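Local coordinates for protein carbohydrate binding family 6 (PDB 5A8C) that probably hydrolyses terminal alpha-L-arabinofuranosyl linkages, as a family 43 glycoside hydrolase built on a five-bladed beta-propeller, at residues Y29-A41 with V287-V301. Sequence-based numbering, arbitrary orientation. Where two conformers were deposited one is given.
With TRS (2-amino-2-hydroxymethyl-propane-1,3-diol), chain C.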
loop_
_atom_site.group_PDB
_atom_site.type_symbol
_atom_site.label_atom_id
_atom_site.label_comp_id
_atom_site.label_asym_id
_atom_site.label_seq_id
_atom_site.Cartn_x
_atom_site.Cartn_y
_atom_site.Cartn_z
ATOM N N TYR A 29 -19.019 -1.041 10.421
ATOM C CA TYR A 29 -17.763 -1.686 10.721
ATOM C C TYR A 29 -18.018 -3.181 10.874
ATOM O O TYR A 29 -18.838 -3.576 11.708
ATOM C CB TYR A 29 -17.202 -1.151 12.019
ATOM C CG TYR A 29 -15.944 -1.886 12.437
ATOM C CD1 TYR A 29 -14.712 -1.594 11.888
ATOM C CD2 TYR A 29 -15.955 -2.869 13.406
ATOM C CE1 TYR A 29 -13.566 -2.251 12.263
ATOM C CE2 TYR A 29 -14.812 -3.514 13.797
ATOM C CZ TYR A 29 -13.604 -3.199 13.243
ATOM O OH TYR A 29 -12.458 -3.800 13.633
ATOM N N PRO A 30 -17.327 -4.028 10.131
ATOM C CA PRO A 30 -16.350 -3.704 9.089
ATOM C C PRO A 30 -17.030 -3.114 7.836
ATOM O O PRO A 30 -18.218 -3.315 7.610
ATOM C CB PRO A 30 -15.690 -5.030 8.810
ATOM C CG PRO A 30 -16.701 -6.027 9.180
ATOM C CD PRO A 30 -17.460 -5.473 10.315
ATOM N N ILE A 31 -16.262 -2.378 7.034
ATOM C CA ILE A 31 -16.831 -1.738 5.866
ATOM C C ILE A 31 -17.124 -2.673 4.717
ATOM O O ILE A 31 -17.993 -2.379 3.890
ATOM C CB ILE A 31 -15.990 -0.518 5.374
ATOM C CG1 ILE A 31 -14.614 -0.920 4.838
ATOM C CG2 ILE A 31 -15.885 0.545 6.453
ATOM C CD1 ILE A 31 -13.867 0.226 4.199
ATOM N N PHE A 32 -16.393 -3.787 4.616
ATOM C CA PHE A 32 -16.468 -4.677 3.451
ATOM C C PHE A 32 -16.087 -6.072 3.846
ATOM O O PHE A 32 -14.932 -6.320 4.228
ATOM C CB PHE A 32 -15.546 -4.176 2.329
ATOM C CG PHE A 32 -15.594 -5.024 1.104
ATOM C CD1 PHE A 32 -16.724 -5.042 0.282
ATOM C CD2 PHE A 32 -14.531 -5.836 0.763
ATOM C CE1 PHE A 32 -16.765 -5.831 -0.842
ATOM C CE2 PHE A 32 -14.575 -6.623 -0.367
ATOM C CZ PHE A 32 -15.689 -6.624 -1.185
ATOM N N SER A 33 -17.022 -6.995 3.743
ATOM C CA SER A 33 -16.756 -8.377 4.170
ATOM C C SER A 33 -17.015 -9.413 3.103
ATOM O O SER A 33 -16.903 -10.597 3.394
ATOM C CB SER A 33 -17.565 -8.750 5.423
ATOM O OG SER A 33 -18.917 -8.615 5.128
ATOM N N GLN A 34 -17.342 -8.988 1.883
ATOM C CA GLN A 34 -17.719 -9.975 0.861
ATOM C C GLN A 34 -16.627 -10.976 0.565
ATOM O O GLN A 34 -16.888 -12.165 0.382
ATOM C CB GLN A 34 -18.123 -9.295 -0.418
ATOM C CG GLN A 34 -19.304 -8.402 -0.294
ATOM C CD GLN A 34 -20.553 -9.169 0.133
ATOM O OE1 GLN A 34 -20.898 -10.196 -0.495
ATOM N NE2 GLN A 34 -21.180 -8.757 1.238
ATOM N N ARG A 35 -15.402 -10.468 0.439
ATOM C CA ARG A 35 -14.210 -11.219 0.197
ATOM C C ARG A 35 -13.139 -10.621 1.080
ATOM O O ARG A 35 -13.264 -9.475 1.491
ATOM C CB ARG A 35 -13.811 -11.166 -1.291
ATOM C CG ARG A 35 -14.835 -11.775 -2.225
ATOM C CD ARG A 35 -14.535 -11.670 -3.710
ATOM N NE ARG A 35 -14.243 -10.320 -4.132
ATOM C CZ ARG A 35 -15.116 -9.329 -4.208
ATOM N NH1 ARG A 35 -16.397 -9.480 -3.913
ATOM N NH2 ARG A 35 -14.712 -8.148 -4.588
ATOM N N PHE A 36 -12.070 -11.378 1.345
ATOM C CA PHE A 36 -11.009 -10.870 2.219
ATOM C C PHE A 36 -10.065 -9.935 1.451
ATOM O O PHE A 36 -9.746 -10.168 0.277
ATOM C CB PHE A 36 -10.269 -12.070 2.840
ATOM C CG PHE A 36 -11.158 -12.892 3.738
ATOM C CD1 PHE A 36 -11.566 -12.363 4.954
ATOM C CD2 PHE A 36 -11.597 -14.148 3.362
ATOM C CE1 PHE A 36 -12.423 -13.092 5.772
ATOM C CE2 PHE A 36 -12.475 -14.862 4.180
ATOM C CZ PHE A 36 -12.864 -14.332 5.383
ATOM N N THR A 37 -9.640 -8.886 2.148
ATOM C CA THR A 37 -8.867 -7.795 1.544
ATOM C C THR A 37 -7.790 -7.348 2.502
ATOM O O THR A 37 -7.961 -7.327 3.725
ATOM C CB THR A 37 -9.802 -6.573 1.254
ATOM O OG1 THR A 37 -10.557 -6.177 2.390
ATOM C CG2 THR A 37 -10.724 -6.882 0.074
ATOM N N ALA A 38 -6.647 -6.920 1.930
ATOM C CA ALA A 38 -5.485 -6.535 2.727
ATOM C C ALA A 38 -4.679 -5.452 2.000
ATOM O O ALA A 38 -4.883 -5.178 0.807
ATOM C CB ALA A 38 -4.571 -7.731 2.967
ATOM N N ASP A 39 -3.780 -4.842 2.750
ATOM C CA ASP A 39 -2.728 -3.981 2.121
ATOM C C ASP A 39 -3.299 -2.872 1.257
ATOM O O ASP A 39 -2.915 -2.691 0.099
ATOM C CB ASP A 39 -1.765 -4.832 1.278
ATOM C CG ASP A 39 -1.279 -6.064 1.978
ATOM O OD1 ASP A 39 -0.992 -6.020 3.181
ATOM O OD2 ASP A 39 -1.122 -7.108 1.237
ATOM N N PRO A 40 -4.275 -2.114 1.779
ATOM C CA PRO A 40 -4.958 -1.139 0.930
ATOM C C PRO A 40 -4.093 -0.001 0.416
ATOM O O PRO A 40 -3.161 0.458 1.123
ATOM C CB PRO A 40 -6.043 -0.616 1.846
ATOM C CG PRO A 40 -5.472 -0.742 3.229
ATOM C CD PRO A 40 -4.744 -2.061 3.172
ATOM N N ALA A 41 -4.495 0.525 -0.724
ATOM C CA ALA A 41 -4.032 1.799 -1.249
ATOM C C ALA A 41 -5.259 2.541 -1.773
ATOM O O ALA A 41 -6.227 1.928 -2.197
ATOM C CB ALA A 41 -2.984 1.605 -2.335
ATOM N N VAL A 287 -13.272 -9.791 10.391
ATOM C CA VAL A 287 -14.215 -10.652 9.690
ATOM C C VAL A 287 -13.931 -12.105 9.949
ATOM O O VAL A 287 -14.825 -12.903 10.305
ATOM C CB VAL A 287 -14.304 -10.307 8.189
ATOM C CG1 VAL A 287 -15.215 -11.301 7.446
ATOM C CG2 VAL A 287 -14.739 -8.864 7.967
ATOM N N ALA A 288 -12.664 -12.473 9.781
ATOM C CA ALA A 288 -12.258 -13.850 10.092
ATOM C C ALA A 288 -12.559 -14.186 11.547
ATOM O O ALA A 288 -13.068 -15.281 11.843
ATOM C CB ALA A 288 -10.793 -14.015 9.788
ATOM N N LYS A 289 -12.267 -13.283 12.483
ATOM C CA LYS A 289 -12.535 -13.563 13.895
ATOM C C LYS A 289 -14.013 -13.832 14.116
ATOM O O LYS A 289 -14.392 -14.813 14.786
ATOM C CB LYS A 289 -12.100 -12.370 14.746
ATOM C CG LYS A 289 -12.370 -12.580 16.222
ATOM C CD LYS A 289 -11.878 -11.453 17.071
ATOM C CE LYS A 289 -12.218 -11.582 18.550
ATOM N NZ LYS A 289 -13.668 -11.480 18.849
ATOM N N GLN A 290 -14.880 -12.996 13.586
ATOM C CA GLN A 290 -16.308 -13.181 13.829
ATOM C C GLN A 290 -16.789 -14.489 13.264
ATOM O O GLN A 290 -17.681 -15.090 13.852
ATOM C CB GLN A 290 -17.035 -12.031 13.178
ATOM C CG GLN A 290 -16.834 -10.645 13.774
ATOM C CD GLN A 290 -16.183 -10.597 15.135
ATOM O OE1 GLN A 290 -15.059 -10.088 15.258
ATOM N NE2 GLN A 290 -16.877 -11.112 16.177
ATOM N N ARG A 291 -16.225 -14.970 12.168
ATOM C CA ARG A 291 -16.643 -16.194 11.517
ATOM C C ARG A 291 -15.885 -17.422 12.016
ATOM O O ARG A 291 -16.161 -18.521 11.563
ATOM C CB ARG A 291 -16.533 -16.041 10.007
ATOM C CG ARG A 291 -17.398 -14.968 9.452
ATOM C CD ARG A 291 -17.243 -14.773 7.980
ATOM N NE ARG A 291 -18.033 -13.648 7.561
ATOM C CZ ARG A 291 -18.198 -13.245 6.317
ATOM N NH1 ARG A 291 -17.613 -13.860 5.294
ATOM N NH2 ARG A 291 -18.908 -12.138 6.117
ATOM N N GLY A 292 -14.962 -17.254 12.954
ATOM C CA GLY A 292 -14.195 -18.365 13.475
ATOM C C GLY A 292 -13.205 -18.943 12.487
ATOM O O GLY A 292 -12.874 -20.114 12.611
ATOM N N LEU A 293 -12.792 -18.152 11.512
ATOM C CA LEU A 293 -11.947 -18.619 10.414
ATOM C C LEU A 293 -10.483 -18.376 10.706
ATOM O O LEU A 293 -10.140 -17.596 11.616
ATOM C CB LEU A 293 -12.337 -17.915 9.139
ATOM C CG LEU A 293 -13.790 -18.092 8.722
ATOM C CD1 LEU A 293 -14.029 -17.207 7.535
ATOM C CD2 LEU A 293 -14.164 -19.530 8.440
ATOM N N ASP A 294 -9.598 -19.012 9.949
ATOM C CA ASP A 294 -8.175 -18.839 10.145
ATOM C C ASP A 294 -7.780 -17.419 9.749
ATOM O O ASP A 294 -7.931 -17.046 8.586
ATOM C CB ASP A 294 -7.416 -19.850 9.328
ATOM C CG ASP A 294 -5.912 -19.802 9.583
ATOM O OD1 ASP A 294 -5.371 -18.814 10.141
ATOM O OD2 ASP A 294 -5.302 -20.830 9.232
ATOM N N PRO A 295 -7.292 -16.578 10.684
ATOM C CA PRO A 295 -7.127 -15.162 10.344
ATOM C C PRO A 295 -5.817 -14.843 9.650
ATOM O O PRO A 295 -5.662 -13.717 9.175
ATOM C CB PRO A 295 -7.127 -14.525 11.721
ATOM C CG PRO A 295 -6.500 -15.532 12.606
ATOM C CD PRO A 295 -7.011 -16.854 12.104
ATOM N N VAL A 296 -4.851 -15.765 9.552
ATOM C CA VAL A 296 -3.514 -15.360 9.112
ATOM C C VAL A 296 -3.522 -14.727 7.738
ATOM O O VAL A 296 -2.849 -13.708 7.515
ATOM C CB VAL A 296 -2.507 -16.523 9.221
ATOM C CG1 VAL A 296 -1.138 -16.130 8.663
ATOM C CG2 VAL A 296 -2.373 -16.960 10.644
ATOM N N TYR A 297 -4.219 -15.347 6.798
ATOM C CA TYR A 297 -4.280 -14.903 5.397
ATOM C C TYR A 297 -5.719 -14.566 5.000
ATOM O O TYR A 297 -6.086 -14.716 3.822
ATOM C CB TYR A 297 -3.726 -15.946 4.441
ATOM C CG TYR A 297 -2.298 -16.341 4.777
ATOM C CD1 TYR A 297 -1.249 -15.459 4.593
ATOM C CD2 TYR A 297 -2.022 -17.585 5.286
ATOM C CE1 TYR A 297 0.052 -15.800 4.887
ATOM C CE2 TYR A 297 -0.707 -17.948 5.610
ATOM C CZ TYR A 297 0.292 -17.038 5.440
ATOM O OH TYR A 297 1.601 -17.370 5.791
ATOM N N GLN A 298 -6.542 -14.115 5.955
ATOM C CA GLN A 298 -7.928 -13.734 5.671
ATOM C C GLN A 298 -8.203 -12.431 6.376
ATOM O O GLN A 298 -8.852 -12.368 7.426
ATOM C CB GLN A 298 -8.913 -14.835 6.024
ATOM C CG GLN A 298 -8.808 -16.010 5.035
ATOM C CD GLN A 298 -9.768 -17.148 5.277
ATOM O OE1 GLN A 298 -10.446 -17.585 4.345
ATOM N NE2 GLN A 298 -9.751 -17.698 6.481
ATOM N N ARG A 299 -7.712 -11.334 5.781
ATOM C CA ARG A 299 -7.768 -9.987 6.331
ATOM C C ARG A 299 -8.998 -9.240 5.800
ATOM O O ARG A 299 -9.648 -9.677 4.860
ATOM C CB ARG A 299 -6.473 -9.262 6.002
ATOM C CG ARG A 299 -5.260 -9.857 6.724
ATOM C CD ARG A 299 -3.944 -9.452 6.139
ATOM N NE ARG A 299 -3.631 -10.208 4.933
ATOM C CZ ARG A 299 -2.504 -10.023 4.256
ATOM N NH1 ARG A 299 -1.518 -9.300 4.757
ATOM N NH2 ARG A 299 -2.364 -10.552 3.058
ATOM N N ASN A 300 -9.263 -8.074 6.391
ATOM C CA ASN A 300 -10.276 -7.164 5.844
ATOM C C ASN A 300 -9.805 -5.732 5.974
ATOM O O ASN A 300 -9.182 -5.334 6.977
ATOM C CB ASN A 300 -11.646 -7.361 6.495
ATOM C CG ASN A 300 -11.598 -7.135 7.996
ATOM O OD1 ASN A 300 -11.354 -8.040 8.783
ATOM N ND2 ASN A 300 -11.837 -5.887 8.402
ATOM N N VAL A 301 -10.175 -4.925 4.990
ATOM C CA VAL A 301 -9.852 -3.501 4.992
ATOM C C VAL A 301 -10.566 -2.772 6.110
ATOM O O VAL A 301 -11.695 -3.077 6.506
ATOM C CB VAL A 301 -10.147 -2.907 3.615
ATOM C CG1 VAL A 301 -11.635 -2.973 3.257
ATOM C CG2 VAL A 301 -9.637 -1.501 3.437
HETATM C C TRS C . 2.577 -8.321 2.342
HETATM C C1 TRS C . 3.913 -8.660 1.693
HETATM C C2 TRS C . 2.307 -6.827 2.233
HETATM C C3 TRS C . 1.423 -9.156 1.720
HETATM N N TRS C . 2.657 -8.668 3.811
HETATM O O1 TRS C . 3.870 -8.249 0.330
HETATM O O2 TRS C . 3.168 -6.081 3.099
HETATM O O3 TRS C . 0.210 -9.043 2.400
HETATM O O HOH W 1 -13.721 -2.071 8.258
HETATM O O HOH W 2 -13.915 -4.492 5.959
HETATM O O HOH W 3 -18.709 -13.082 2.622
#
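Phe-36 lays one face of its ring under Gln-298, whose CB stands 3.6 Å from the ring centroid and 7° off the normal, the geometry of a CH-pi contact. Gln-298 then runs on extended, with CG over CD2 and OE1 3.4 Å from CE2 of Phe-36; its amide is turned 44° from the ring. That amide is held at both ends: NE2 donates to Asp-294 O within its own loop, and OE1 accepts from Ala-59 N. At the ring edge lie Arg-299 O, in plane, and Leu-293 CD1, while Val-287 CG1 approaches CE1 obliquely. The ring thus lies between helix 286-291, through Val-287, and the loop that leads from it to strand 300-306, through Leu-293, Gln-298 and Arg-299.

Thr-37 makes two bonds to 287-301. Its N donates over 2.8 Å to Arg-299 O, just before strand 300-306, and its OG1, set between N and the carbonyl carbon (chi1 52°), receives Val-301 N, within that strand, at 2.9 Å. Strand 36-45 opens one four-stranded antiparallel sheet and strand 300-306 is an outer strand of a three-stranded one, so the contact joins the first and last blades of the five-bladed propeller. Two waters extend the joint, each accepting from Ile-31 N or Phe-32 N and donating to Val-301 O.

Toward the bound TRS, Ala-38 CB sits 3.2 Å above the guanidinium plane of Arg-299, while NH1 and NH2 both donate to TRS O3 in that plane. TRS O3 in turn donates to Asp-39 OD2 at 2.6 Å. The Asp-39 OD1 to Arg-299 NH1 salt bridge is long, 3.7 Å and well out of the guanidinium plane, hence charge attraction alone. Asp-56 pairs with NH2 of Arg-299, and Asp-162 and Glu-211 also bind TRS, consistent with a ligand lodged in the active-site pocket.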